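Local coordinates for nicotinate phosphoribosyltransferase (Vibrio cholerae, PDB 4HL7), which probably catalyses the ATP-dependent formation of nicotinate D-ribonucleotide from nicotinate and 5-phosphoribosyl 1-diphosphate, a step of NAD biosynthesis, at residues L7-I13 / R189-V194; R69-I75 / L93-H97; T268-I273 / W301-M305; A251-L256 / L284-Y288. All blocks are in the same frame, centred on the assembly; numbering follows the deposited sequence.

Interaction 1: L7-I13 / R189-V194; sequences LFSPHII and RFSSQV
The N-terminal cap of helix 192-205 is where Leu7, Ser9 and Ile12 of the N-terminal loop meet the 189-194 segment; this helix follows strand 181-183 and leads to its parallel neighbour 210-213, a beta-alpha-beta crossover of the TIM-barrel-like fold. Ser191 is the N-cap residue, and its hydroxyl works in two directions: OG gives its proton to Leu7 O over 2.7 Å, almost in line with the carbonyl bond (C=O...donor angle 178°), while it accepts the N-H of Val194 as the helix cap. The next residue, Ser192, donates from OG to Ile12 O at 3.0 Å, coming in from outside the carbonyl plane, and it also receives a bond from Arg14 NE. Between these two bonds a water takes the N-H groups of both Ser9 and Gln193, the first at 2.9 Å, so the loop backbone is tied to the first helical turn without a direct bond there. Ser9 OG turns back on its own loop and donates to His11 O. The apolar end of the contact is aromatic. With CG of Phe190 anti to its backbone N (chi1 -179°), the ring reaches Phe8; the planes are nearly parallel (17°) but slid apart, with centroids 5.7 Å from each other and little overlap. Leu7 also packs on Phe190, its CD2 methyl 3.7 Å from CE2 of that ring.

Interaction 2: R69-I75 / L93-H97; sequences RFSDADI and LRYFH
Arg69 and His97 run side by side and point the same way, the guanidinium and imidazole planes only 22° apart, so that His97 CD2 sits 3.4 Å above the guanidinium plane, towards its rim. CG of Arg69 lies beside the backbone N (chi1 -58°), and a bend at chi2 brings the guanidinium over the ring. Its NH1 meanwhile donates to Gly66 O, which helps to hold the group in place. Phe70 is met in two different ways. Leu93 CD1 stands over the centre of one ring face, 4.0 Å from the centroid and 9° off the normal, a CH-pi contact, whereas Phe96 CD2 approaches the ring edge at 4.1 Å from CE2. Ile75, in the first turn of helix 72-81, adds its CD1 methyl 3.6 Å from Leu93 CB. Between Phe70 and Ile75 in sequence, this helix starts with a capping box: Ser71 OG accepts from Asp74 N, and Asp74 OD2 from Ser71 N. From helix 21-33, Ile24 touches Phe70 and Met27 touches Leu93 and Phe96. No direct hydrogen bond joins the two segments; a water accepts from Phe70 N and donates to Leu93 O and Phe96 O. Asp72 OD2 and Arg94 NH1, 4.5 Å apart at the exposed rim, are too distant for a salt bridge. The contact therefore probably depends on apolar contacts and the bridging water far more than on charge.

Interaction 3: T268-I273 / W301-M305; sequences TDTLTI and WGDKM
Ile273 and Trp301 bring the backbones closest, yet their CA atoms remain 7.8 Å apart, so the loop 268-273 and the helix 298-311 meet through side chains alone. The polar link is a single bond: the indole NE1 of Trp301 donates to Thr268 OG1 over 2.8 Å, somewhat bent (146° at the hydrogen) and close to the ring plane, with the hydroxyl 15° out of it. Thr268 also lays CB at the ring edge. With CG anti to the backbone N (chi1 175°), the indole extends from the helix towards the loop; Met305 of the same helix places its CG over one face near the rim. Strands 265-267 and 290-293, which lead into this loop and precede this helix, are neighbours in the parallel sheet, and the contact thus joins two consecutive beta-alpha units of the TIM-barrel-like fold. Asp269, in the same loop, is hydrogen-bonded through OD1 to NE2 of His232, the histidine predicted to be phosphorylated, though it is unmodified here. At the start of the next helix, Ile273 presents its CD1 methyl to two partners, at 4.0 Å from the selenium of selenomethionine Met305 and 4.1 Å from CD1 of Trp301. The rings of Phe321, Phe323 and His293 also meet the indole. Lys304, extended beyond CG, brings its NZ to 4.1 Å from Ile273 CG2.

Interaction 4: A251-L256 / L284-Y288; sequences ALERWL and LANAY
Tyr288 and Leu252 make the tight end of this contact. The phenol OH donates to Leu252 O at 2.8 Å, lying in the carbonyl plane on a lone pair (C=O...donor angle 114°), and the carbonyl oxygen in turn sits in the ring plane at the edge of the phenol. Trp255 adds its CB only 3.3 Å from Tyr288 OH, while the Leu252 CD2 methyl packs 3.8 Å from CZ of Tyr288 and the Leu256 CD2 methyl 3.7 Å from its CE2. The hydroxyl is thus buried among aliphatic groups, with a backbone carbonyl to take its proton. Away from the phenol, the contact is aliphatic throughout and runs out towards solvent. Leu284 divides its two methyls: CD1 stands 4.1 Å from Leu252 CB, and CD2 lies against Leu256 CD1 and the aliphatic CG of the partly exposed Glu253. At the outer rim CD1 of Leu256, itself partly exposed, meets the exposed Ala287 CB at 3.7 Å. Leu252 and Tyr288 both touch Ala266 of strand 265-267, beneath the two helices. Helices 247-258 and 282-287 precede the adjacent parallel strands 265-267 and 290-293, an arrangement of neighbouring helices laid against the sheet that is typical of an alpha/beta barrel.

How the interactions relate
The four contacts form two pairs. Interactions 3 and 4 lie on the same side of the chain's centre, their centres about 16 Å and nearest atoms about 7 Å apart; their segments alternate in sequence, and strand 265-267 connects them, since it leads into the 268-273 loop and packs under interaction 4. Both also border helix 232-241, which begins at His232, the predicted phosphorylation site: Asp269 is hydrogen-bonded to this histidine, and Leu252 touches Phe235. Interaction 2 is nested within the loop closed by interaction 1, with centres about 22 Å apart. Interactions 1 and 3 lie on opposite sides of the chain's centre, about 35 Å from each other between centres.

Interaction 1: L7-I13 / R189-V194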
loop_
_atom_site.group_PDB
_atom_site.type_symbol
_atom_site.label_atom_id
_atom_site.label_comp_id
_atom_site.label_asym_id
_atom_site.label_seq_id
_atom_site.Cartn_x
_atom_site.Cartn_y
_atom_site.Cartn_z
ATOM N N LEU A 7 12.526 13.975 -16.292
ATOM C CA LEU A 7 12.371 12.664 -15.687
ATOM C C LEU A 7 12.414 12.763 -14.159
ATOM O O LEU A 7 11.744 11.978 -13.465
ATOM C CB LEU A 7 13.494 11.730 -16.134
ATOM C CG LEU A 7 13.355 10.646 -17.212
ATOM C CD1 LEU A 7 14.578 9.741 -17.162
ATOM C CD2 LEU A 7 12.086 9.821 -17.070
ATOM N N PHE A 8 13.234 13.685 -13.638
ATOM C CA PHE A 8 13.477 13.766 -12.193
ATOM C C PHE A 8 13.372 15.214 -11.730
ATOM O O PHE A 8 14.052 16.082 -12.298
ATOM C CB PHE A 8 14.865 13.264 -11.866
ATOM C CG PHE A 8 15.130 11.870 -12.312
ATOM C CD1 PHE A 8 16.054 11.625 -13.328
ATOM C CD2 PHE A 8 14.460 10.793 -11.719
ATOM C CE1 PHE A 8 16.322 10.318 -13.760
ATOM C CE2 PHE A 8 14.726 9.484 -12.124
ATOM C CZ PHE A 8 15.653 9.255 -13.171
ATOM N N SER A 9 12.518 15.489 -10.726
ATOM C CA SER A 9 12.535 16.831 -10.104
ATOM C C SER A 9 13.732 16.959 -9.148
ATOM O O SER A 9 14.386 15.932 -8.804
ATOM C CB SER A 9 11.227 17.093 -9.342
ATOM O OG SER A 9 10.894 15.991 -8.468
ATOM N N PRO A 10 13.993 18.192 -8.634
ATOM C CA PRO A 10 15.131 18.283 -7.741
ATOM C C PRO A 10 14.966 17.460 -6.479
ATOM O O PRO A 10 15.936 16.926 -5.958
ATOM C CB PRO A 10 15.213 19.796 -7.417
ATOM C CG PRO A 10 14.547 20.472 -8.552
ATOM C CD PRO A 10 13.438 19.526 -8.971
ATOM N N HIS A 11 13.732 17.325 -6.011
ATOM C CA HIS A 11 13.465 16.605 -4.762
ATOM C C HIS A 11 12.749 15.290 -5.065
ATOM O O HIS A 11 11.849 15.247 -5.912
ATOM C CB HIS A 11 12.651 17.504 -3.819
ATOM C CG HIS A 11 11.478 18.206 -4.492
ATOM N ND1 HIS A 11 11.316 18.241 -5.846
ATOM C CD2 HIS A 11 10.389 18.913 -3.951
ATOM C CE1 HIS A 11 10.186 18.919 -6.155
ATOM N NE2 HIS A 11 9.611 19.327 -5.000
ATOM N N ILE A 12 13.211 14.209 -4.433
ATOM C CA ILE A 12 12.584 12.870 -4.538
ATOM C C ILE A 12 11.256 12.927 -3.753
ATOM O O ILE A 12 10.188 12.760 -4.323
ATOM C CB ILE A 12 13.557 11.768 -4.013
ATOM C CG1 ILE A 12 14.787 11.687 -4.957
ATOM C CG2 ILE A 12 12.813 10.436 -3.809
ATOM C CD1 ILE A 12 15.826 10.664 -4.543
ATOM N N ILE A 13 11.336 13.228 -2.473
ATOM C CA ILE A 13 10.139 13.345 -1.644
ATOM C C ILE A 13 9.683 14.816 -1.635
ATOM O O ILE A 13 10.470 15.730 -1.359
ATOM C CB ILE A 13 10.388 12.826 -0.206
ATOM C CG1 ILE A 13 10.869 11.338 -0.248
ATOM C CG2 ILE A 13 9.158 13.052 0.663
ATOM C CD1 ILE A 13 9.852 10.331 -0.774
ATOM N N ARG A 189 6.840 4.226 -7.596
ATOM C CA ARG A 189 6.940 5.104 -8.771
ATOM C C ARG A 189 8.339 5.102 -9.350
ATOM O O ARG A 189 9.332 4.910 -8.632
ATOM C CB ARG A 189 6.545 6.540 -8.445
ATOM C CG ARG A 189 7.454 7.237 -7.398
ATOM C CD ARG A 189 6.645 8.326 -6.744
ATOM N NE ARG A 189 7.504 9.054 -5.814
ATOM C CZ ARG A 189 7.058 9.963 -4.964
ATOM N NH1 ARG A 189 5.760 10.310 -4.980
ATOM N NH2 ARG A 189 7.931 10.587 -4.146
ATOM N N PHE A 190 8.446 5.370 -10.654
ATOM C CA PHE A 190 9.758 5.532 -11.263
ATOM C C PHE A 190 10.476 6.758 -10.612
ATOM O O PHE A 190 11.682 6.710 -10.340
ATOM C CB PHE A 190 9.601 5.792 -12.771
ATOM C CG PHE A 190 10.917 5.954 -13.505
ATOM C CD1 PHE A 190 11.585 4.830 -14.028
ATOM C CD2 PHE A 190 11.461 7.211 -13.728
ATOM C CE1 PHE A 190 12.787 4.975 -14.678
ATOM C CE2 PHE A 190 12.684 7.360 -14.400
ATOM C CZ PHE A 190 13.340 6.234 -14.873
ATOM N N SER A 191 9.701 7.837 -10.383
ATOM C CA SER A 191 10.189 9.067 -9.800
ATOM C C SER A 191 8.963 9.883 -9.394
ATOM O O SER A 191 7.868 9.621 -9.878
ATOM C CB SER A 191 11.082 9.852 -10.791
ATOM O OG SER A 191 10.298 10.343 -11.878
ATOM N N SER A 192 9.129 10.841 -8.484
ATOM C CA SER A 192 7.992 11.709 -8.122
ATOM C C SER A 192 7.520 12.549 -9.345
ATOM O O SER A 192 6.306 12.837 -9.478
ATOM C CB SER A 192 8.335 12.592 -6.898
ATOM O OG SER A 192 9.465 13.393 -7.178
ATOM N N GLN A 193 8.463 12.956 -10.210
ATOM C CA GLN A 193 8.143 13.700 -11.456
ATOM C C GLN A 193 7.290 12.866 -12.387
ATOM O O GLN A 193 6.297 13.384 -12.962
ATOM C CB GLN A 193 9.420 14.211 -12.175
ATOM C CG GLN A 193 9.172 15.171 -13.359
ATOM C CD GLN A 193 8.369 16.380 -12.940
ATOM O OE1 GLN A 193 8.674 16.998 -11.955
ATOM N NE2 GLN A 193 7.271 16.627 -13.619
ATOM N N VAL A 194 7.652 11.582 -12.559
ATOM C CA VAL A 194 6.843 10.721 -13.396
ATOM C C VAL A 194 5.464 10.512 -12.816
ATOM O O VAL A 194 4.465 10.574 -13.563
ATOM C CB VAL A 194 7.487 9.340 -13.675
ATOM C CG1 VAL A 194 6.445 8.389 -14.271
ATOM C CG2 VAL A 194 8.684 9.508 -14.588
HETATM O O HOH W 1 11.445 13.159 -9.385
#

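Interaction 2: R69-I75 / L93-H97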
loop_
_atom_site.group_PDB
_atom_site.type_symbol
_atom_site.label_atom_id
_atom_site.label_comp_id
_atom_site.label_asym_id
_atom_site.label_seq_id
_atom_site.Cartn_x
_atom_site.Cartn_y
_atom_site.Cartn_z
ATOM N N ARG A 69 9.404 18.675 7.665
ATOM C CA ARG A 69 8.435 19.051 8.719
ATOM C C ARG A 69 7.057 19.148 8.104
ATOM O O ARG A 69 6.957 19.419 6.913
ATOM C CB ARG A 69 8.831 20.416 9.309
ATOM C CG ARG A 69 10.244 20.448 9.911
ATOM C CD ARG A 69 10.207 19.760 11.275
ATOM N NE ARG A 69 11.447 19.874 12.058
ATOM C CZ ARG A 69 12.530 19.101 11.890
ATOM N NH1 ARG A 69 12.572 18.157 10.946
ATOM N NH2 ARG A 69 13.582 19.272 12.667
ATOM N N PHE A 70 5.993 19.018 8.901
ATOM C CA PHE A 70 4.676 19.429 8.373
ATOM C C PHE A 70 4.573 20.942 8.436
ATOM O O PHE A 70 4.765 21.507 9.526
ATOM C CB PHE A 70 3.545 18.797 9.192
ATOM C CG PHE A 70 3.348 17.321 8.928
ATOM C CD1 PHE A 70 2.608 16.875 7.828
ATOM C CD2 PHE A 70 3.924 16.368 9.761
ATOM C CE1 PHE A 70 2.442 15.501 7.603
ATOM C CE2 PHE A 70 3.759 14.999 9.539
ATOM C CZ PHE A 70 3.004 14.551 8.461
ATOM N N SER A 71 4.172 21.586 7.336
ATOM C CA SER A 71 4.026 23.059 7.287
ATOM C C SER A 71 2.620 23.414 7.739
ATOM O O SER A 71 1.739 22.552 7.817
ATOM C CB SER A 71 4.260 23.596 5.888
ATOM O OG SER A 71 3.168 23.282 5.035
ATOM N N ASP A 72 2.373 24.680 8.051
ATOM C CA ASP A 72 1.001 25.040 8.437
ATOM C C ASP A 72 0.047 24.792 7.291
ATOM O O ASP A 72 -1.084 24.340 7.518
ATOM C CB ASP A 72 0.915 26.489 8.961
ATOM C CG ASP A 72 1.756 26.685 10.175
ATOM O OD1 ASP A 72 2.712 27.485 10.092
ATOM O OD2 ASP A 72 1.505 25.983 11.199
ATOM N N ALA A 73 0.532 24.993 6.068
ATOM C CA ALA A 73 -0.231 24.712 4.894
ATOM C C ALA A 73 -0.563 23.233 4.718
ATOM O O ALA A 73 -1.638 22.916 4.199
ATOM C CB ALA A 73 0.457 25.238 3.643
ATOM N N ASP A 74 0.358 22.333 5.094
ATOM C CA ASP A 74 0.045 20.908 5.055
ATOM C C ASP A 74 -1.067 20.622 6.035
ATOM O O ASP A 74 -1.985 19.815 5.760
ATOM C CB ASP A 74 1.259 20.074 5.463
ATOM C CG ASP A 74 2.416 20.173 4.460
ATOM O OD1 ASP A 74 2.187 20.521 3.295
ATOM O OD2 ASP A 74 3.556 19.949 4.881
ATOM N N ILE A 75 -0.948 21.200 7.221
ATOM C CA ILE A 75 -1.926 20.944 8.296
ATOM C C ILE A 75 -3.308 21.516 7.930
ATOM O O ILE A 75 -4.363 20.841 8.159
ATOM C CB ILE A 75 -1.447 21.451 9.666
ATOM C CG1 ILE A 75 -0.097 20.800 10.030
ATOM C CG2 ILE A 75 -2.448 21.080 10.768
ATOM C CD1 ILE A 75 -0.162 19.309 10.253
ATOM N N LEU A 93 1.081 17.087 14.970
ATOM C CA LEU A 93 1.968 17.054 13.724
ATOM C C LEU A 93 2.849 18.278 13.549
ATOM O O LEU A 93 3.929 18.210 12.929
ATOM C CB LEU A 93 1.134 16.867 12.497
ATOM C CG LEU A 93 0.486 15.520 12.454
ATOM C CD1 LEU A 93 0.015 15.355 10.991
ATOM C CD2 LEU A 93 1.535 14.408 12.736
ATOM N N ARG A 94 2.413 19.388 14.143
ATOM C CA ARG A 94 3.128 20.673 14.065
ATOM C C ARG A 94 4.550 20.609 14.617
ATOM O O ARG A 94 5.408 21.381 14.192
ATOM C CB ARG A 94 2.336 21.799 14.772
ATOM C CG ARG A 94 1.474 22.634 13.819
ATOM C CD ARG A 94 0.850 23.857 14.499
ATOM N NE ARG A 94 -0.348 23.481 15.252
ATOM C CZ ARG A 94 -1.589 23.590 14.785
ATOM N NH1 ARG A 94 -1.790 24.083 13.555
ATOM N NH2 ARG A 94 -2.631 23.219 15.545
ATOM N N TYR A 95 4.792 19.700 15.555
ATOM C CA TYR A 95 6.107 19.491 16.085
ATOM C C TYR A 95 6.739 18.164 15.599
ATOM O O TYR A 95 7.887 17.887 15.910
ATOM C CB TYR A 95 6.191 19.692 17.667
ATOM C CG TYR A 95 5.265 18.845 18.549
ATOM C CD1 TYR A 95 5.569 17.516 18.861
ATOM C CD2 TYR A 95 4.113 19.391 19.100
ATOM C CE1 TYR A 95 4.704 16.738 19.625
ATOM C CE2 TYR A 95 3.276 18.649 19.886
ATOM C CZ TYR A 95 3.571 17.331 20.155
ATOM O OH TYR A 95 2.731 16.594 20.883
ATOM N N PHE A 96 6.014 17.341 14.837
ATOM C CA PHE A 96 6.543 15.982 14.551
ATOM C C PHE A 96 7.728 16.013 13.560
ATOM O O PHE A 96 7.659 16.679 12.522
ATOM C CB PHE A 96 5.475 15.048 13.958
ATOM C CG PHE A 96 6.017 13.717 13.572
ATOM C CD1 PHE A 96 6.259 12.742 14.551
ATOM C CD2 PHE A 96 6.346 13.429 12.253
ATOM C CE1 PHE A 96 6.809 11.525 14.204
ATOM C CE2 PHE A 96 6.896 12.197 11.923
ATOM C CZ PHE A 96 7.123 11.255 12.897
ATOM N N HIS A 97 8.767 15.217 13.864
ATOM C CA HIS A 97 9.723 14.833 12.847
ATOM C C HIS A 97 10.361 13.479 13.081
ATOM O O HIS A 97 10.274 12.904 14.174
ATOM C CB HIS A 97 10.797 15.922 12.684
ATOM C CG HIS A 97 11.636 16.157 13.931
ATOM N ND1 HIS A 97 12.589 15.286 14.343
ATOM C CD2 HIS A 97 11.708 17.257 14.793
ATOM C CE1 HIS A 97 13.216 15.784 15.445
ATOM N NE2 HIS A 97 12.669 16.992 15.715
HETATM O O HOH W 2 6.428 18.647 11.567
#

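Interaction 3: T268-I273 / W301-M305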
loop_
_atom_site.group_PDB
_atom_site.type_symbol
_atom_site.label_atom_id
_atom_site.label_comp_id
_atom_site.label_asym_id
_atom_site.label_seq_id
_atom_site.Cartn_x
_atom_site.Cartn_y
_atom_site.Cartn_z
ATOM N N THR A 268 -9.055 -8.206 3.165
ATOM C CA THR A 268 -9.681 -9.430 3.661
ATOM C C THR A 268 -8.714 -10.563 3.831
ATOM O O THR A 268 -9.099 -11.684 4.345
ATOM C CB THR A 268 -10.820 -9.886 2.676
ATOM O OG1 THR A 268 -10.197 -10.254 1.440
ATOM C CG2 THR A 268 -11.782 -8.781 2.430
ATOM N N ASP A 269 -7.445 -10.344 3.458
ATOM C CA ASP A 269 -6.515 -11.435 3.367
ATOM C C ASP A 269 -5.294 -11.309 4.298
ATOM O O ASP A 269 -4.247 -11.880 4.021
ATOM C CB ASP A 269 -5.995 -11.598 1.888
ATOM C CG ASP A 269 -5.185 -10.380 1.398
ATOM O OD1 ASP A 269 -5.402 -9.243 1.888
ATOM O OD2 ASP A 269 -4.328 -10.573 0.487
ATOM N N THR A 270 -5.438 -10.641 5.421
ATOM C CA THR A 270 -4.355 -10.701 6.394
ATOM C C THR A 270 -4.181 -12.145 6.846
ATOM O O THR A 270 -3.070 -12.660 7.024
ATOM C CB THR A 270 -4.687 -9.863 7.623
ATOM O OG1 THR A 270 -4.923 -8.494 7.248
ATOM C CG2 THR A 270 -3.512 -9.961 8.663
ATOM N N LEU A 271 -5.317 -12.830 6.992
ATOM C CA LEU A 271 -5.341 -14.227 7.376
ATOM C C LEU A 271 -5.865 -15.008 6.168
ATOM O O LEU A 271 -5.074 -15.267 5.245
ATOM C CB LEU A 271 -6.239 -14.433 8.619
ATOM C CG LEU A 271 -5.704 -13.586 9.796
ATOM C CD1 LEU A 271 -6.678 -13.594 10.946
ATOM C CD2 LEU A 271 -4.367 -14.164 10.307
ATOM N N THR A 272 -7.158 -15.375 6.147
ATOM C CA THR A 272 -7.735 -15.972 4.904
ATOM C C THR A 272 -9.147 -15.395 4.713
ATOM O O THR A 272 -9.748 -14.888 5.653
ATOM C CB THR A 272 -7.866 -17.454 4.954
ATOM O OG1 THR A 272 -8.737 -17.815 6.043
ATOM C CG2 THR A 272 -6.440 -18.161 5.083
ATOM N N ILE A 273 -9.723 -15.602 3.534
ATOM C CA ILE A 273 -11.103 -15.142 3.315
ATOM C C ILE A 273 -12.069 -15.809 4.298
ATOM O O ILE A 273 -12.955 -15.111 4.861
ATOM C CB ILE A 273 -11.546 -15.329 1.850
ATOM C CG1 ILE A 273 -12.903 -14.630 1.556
ATOM C CG2 ILE A 273 -11.614 -16.809 1.500
ATOM C CD1 ILE A 273 -12.973 -13.178 1.946
ATOM N N TRP A 301 -13.331 -14.249 -5.122
ATOM C CA TRP A 301 -13.340 -13.337 -3.952
ATOM C C TRP A 301 -14.587 -12.479 -3.968
ATOM O O TRP A 301 -15.321 -12.377 -2.954
ATOM C CB TRP A 301 -12.105 -12.434 -4.005
ATOM C CG TRP A 301 -12.062 -11.369 -2.907
ATOM C CD1 TRP A 301 -11.565 -11.485 -1.569
ATOM C CD2 TRP A 301 -12.504 -10.031 -3.052
ATOM N NE1 TRP A 301 -11.733 -10.267 -0.909
ATOM C CE2 TRP A 301 -12.256 -9.348 -1.777
ATOM C CE3 TRP A 301 -13.042 -9.301 -4.122
ATOM C CZ2 TRP A 301 -12.587 -8.031 -1.590
ATOM C CZ3 TRP A 301 -13.371 -7.967 -3.925
ATOM C CH2 TRP A 301 -13.167 -7.347 -2.665
ATOM N N GLY A 302 -14.821 -11.817 -5.094
ATOM C CA GLY A 302 -15.917 -10.832 -5.145
ATOM C C GLY A 302 -17.227 -11.594 -5.015
ATOM O O GLY A 302 -18.172 -11.118 -4.359
ATOM N N ASP A 303 -17.305 -12.796 -5.638
ATOM C CA ASP A 303 -18.579 -13.565 -5.566
ATOM C C ASP A 303 -18.834 -13.948 -4.113
ATOM O O ASP A 303 -19.983 -13.915 -3.628
ATOM C CB ASP A 303 -18.536 -14.835 -6.448
ATOM C CG ASP A 303 -18.752 -14.534 -7.901
ATOM O OD1 ASP A 303 -19.296 -13.468 -8.230
ATOM O OD2 ASP A 303 -18.359 -15.383 -8.736
ATOM N N LYS A 304 -17.767 -14.348 -3.407
ATOM C CA LYS A 304 -17.901 -14.745 -1.996
ATOM C C LYS A 304 -18.343 -13.566 -1.116
ATOM O O LYS A 304 -19.151 -13.717 -0.218
ATOM C CB LYS A 304 -16.572 -15.299 -1.444
ATOM C CG LYS A 304 -16.328 -16.738 -1.827
ATOM C CD LYS A 304 -15.071 -17.263 -1.153
ATOM C CE LYS A 304 -14.771 -18.634 -1.725
ATOM N NZ LYS A 304 -13.772 -19.342 -0.904
HETATM N N MSE A 305 -17.765 -12.405 -1.368
HETATM C CA MSE A 305 -18.113 -11.185 -0.596
HETATM C C MSE A 305 -19.555 -10.798 -0.858
HETATM O O MSE A 305 -20.266 -10.449 0.044
HETATM C CB MSE A 305 -17.207 -10.026 -0.998
HETATM C CG MSE A 305 -15.775 -10.217 -0.497
HETATM SE SE MSE A 305 -15.673 -10.228 1.492
HETATM C CE MSE A 305 -17.148 -8.985 1.952
#

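Interaction 4: A251-L256 / L284-Y288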
loop_
_atom_site.group_PDB
_atom_site.type_symbol
_atom_site.label_atom_id
_atom_site.label_comp_id
_atom_site.label_asym_id
_atom_site.label_seq_id
_atom_site.Cartn_x
_atom_site.Cartn_y
_atom_site.Cartn_z
ATOM N N ALA A 251 -9.235 -5.314 15.453
ATOM C CA ALA A 251 -8.680 -4.299 14.549
ATOM C C ALA A 251 -9.827 -3.702 13.718
ATOM O O ALA A 251 -9.891 -2.466 13.500
ATOM C CB ALA A 251 -7.628 -4.925 13.636
ATOM N N LEU A 252 -10.765 -4.567 13.245
ATOM C CA LEU A 252 -11.952 -3.984 12.534
ATOM C C LEU A 252 -12.769 -3.008 13.415
ATOM O O LEU A 252 -13.137 -1.912 12.962
ATOM C CB LEU A 252 -12.891 -5.078 11.954
ATOM C CG LEU A 252 -12.294 -6.013 10.852
ATOM C CD1 LEU A 252 -13.134 -7.251 10.736
ATOM C CD2 LEU A 252 -12.311 -5.203 9.533
ATOM N N GLU A 253 -13.063 -3.400 14.645
ATOM C CA GLU A 253 -13.822 -2.566 15.539
ATOM C C GLU A 253 -13.101 -1.267 15.856
ATOM O O GLU A 253 -13.713 -0.204 15.909
ATOM C CB GLU A 253 -14.115 -3.375 16.837
ATOM C CG GLU A 253 -15.043 -4.547 16.504
ATOM C CD GLU A 253 -15.249 -5.431 17.710
ATOM O OE1 GLU A 253 -14.337 -5.496 18.524
ATOM O OE2 GLU A 253 -16.310 -6.051 17.816
ATOM N N ARG A 254 -11.803 -1.341 16.104
ATOM C CA ARG A 254 -11.075 -0.175 16.590
ATOM C C ARG A 254 -10.847 0.844 15.478
ATOM O O ARG A 254 -10.684 2.013 15.757
ATOM C CB ARG A 254 -9.743 -0.589 17.180
ATOM C CG ARG A 254 -9.990 -1.215 18.557
ATOM C CD ARG A 254 -8.885 -0.933 19.540
ATOM N NE ARG A 254 -9.449 -0.631 20.869
ATOM C CZ ARG A 254 -8.723 -0.277 21.917
ATOM N NH1 ARG A 254 -7.399 -0.223 21.806
ATOM N NH2 ARG A 254 -9.314 -0.012 23.092
ATOM N N TRP A 255 -10.833 0.417 14.217
ATOM C CA TRP A 255 -10.772 1.417 13.137
ATOM C C TRP A 255 -11.985 2.349 13.224
ATOM O O TRP A 255 -11.892 3.554 13.064
ATOM C CB TRP A 255 -10.733 0.735 11.750
ATOM C CG TRP A 255 -10.511 1.724 10.632
ATOM C CD1 TRP A 255 -11.446 2.319 9.773
ATOM C CD2 TRP A 255 -9.245 2.368 10.316
ATOM N NE1 TRP A 255 -10.798 3.242 8.918
ATOM C CE2 TRP A 255 -9.477 3.254 9.182
ATOM C CE3 TRP A 255 -7.963 2.261 10.828
ATOM C CZ2 TRP A 255 -8.450 4.020 8.619
ATOM C CZ3 TRP A 255 -6.940 3.017 10.224
ATOM C CH2 TRP A 255 -7.191 3.855 9.147
ATOM N N LEU A 256 -13.157 1.755 13.450
ATOM C CA LEU A 256 -14.412 2.510 13.567
ATOM C C LEU A 256 -14.440 3.456 14.795
ATOM O O LEU A 256 -15.014 4.521 14.735
ATOM C CB LEU A 256 -15.581 1.544 13.657
ATOM C CG LEU A 256 -15.736 0.678 12.368
ATOM C CD1 LEU A 256 -16.924 -0.298 12.553
ATOM C CD2 LEU A 256 -15.815 1.422 10.996
ATOM N N LEU A 284 -20.403 -4.982 11.599
ATOM C CA LEU A 284 -19.184 -4.512 10.952
ATOM C C LEU A 284 -19.403 -4.360 9.468
ATOM O O LEU A 284 -18.927 -3.413 8.849
ATOM C CB LEU A 284 -18.020 -5.472 11.214
ATOM C CG LEU A 284 -17.508 -5.347 12.667
ATOM C CD1 LEU A 284 -16.551 -6.492 12.985
ATOM C CD2 LEU A 284 -16.901 -3.987 12.997
ATOM N N ALA A 285 -20.102 -5.314 8.881
ATOM C CA ALA A 285 -20.364 -5.275 7.379
ATOM C C ALA A 285 -21.238 -4.099 6.970
ATOM O O ALA A 285 -21.098 -3.585 5.853
ATOM C CB ALA A 285 -20.978 -6.593 6.896
ATOM N N ASN A 286 -22.141 -3.666 7.850
ATOM C CA ASN A 286 -22.930 -2.478 7.587
ATOM C C ASN A 286 -22.146 -1.201 7.824
ATOM O O ASN A 286 -22.232 -0.277 7.053
ATOM C CB ASN A 286 -24.183 -2.476 8.453
ATOM C CG ASN A 286 -25.339 -3.237 7.772
ATOM O OD1 ASN A 286 -25.682 -2.943 6.653
ATOM N ND2 ASN A 286 -25.911 -4.221 8.459
ATOM N N ALA A 287 -21.309 -1.197 8.838
ATOM C CA ALA A 287 -20.570 0.027 9.109
ATOM C C ALA A 287 -19.456 0.266 8.069
ATOM O O ALA A 287 -19.211 1.401 7.682
ATOM C CB ALA A 287 -19.951 -0.051 10.505
ATOM N N TYR A 288 -18.784 -0.799 7.630
ATOM C CA TYR A 288 -17.711 -0.636 6.644
ATOM C C TYR A 288 -18.257 -0.260 5.250
ATOM O O TYR A 288 -19.295 -0.733 4.841
ATOM C CB TYR A 288 -16.870 -1.926 6.574
ATOM C CG TYR A 288 -15.739 -1.875 7.556
ATOM C CD1 TYR A 288 -14.447 -1.608 7.122
ATOM C CD2 TYR A 288 -15.979 -2.104 8.920
ATOM C CE1 TYR A 288 -13.391 -1.538 8.026
ATOM C CE2 TYR A 288 -14.926 -2.004 9.851
ATOM C CZ TYR A 288 -13.655 -1.683 9.379
ATOM O OH TYR A 288 -12.603 -1.571 10.264
#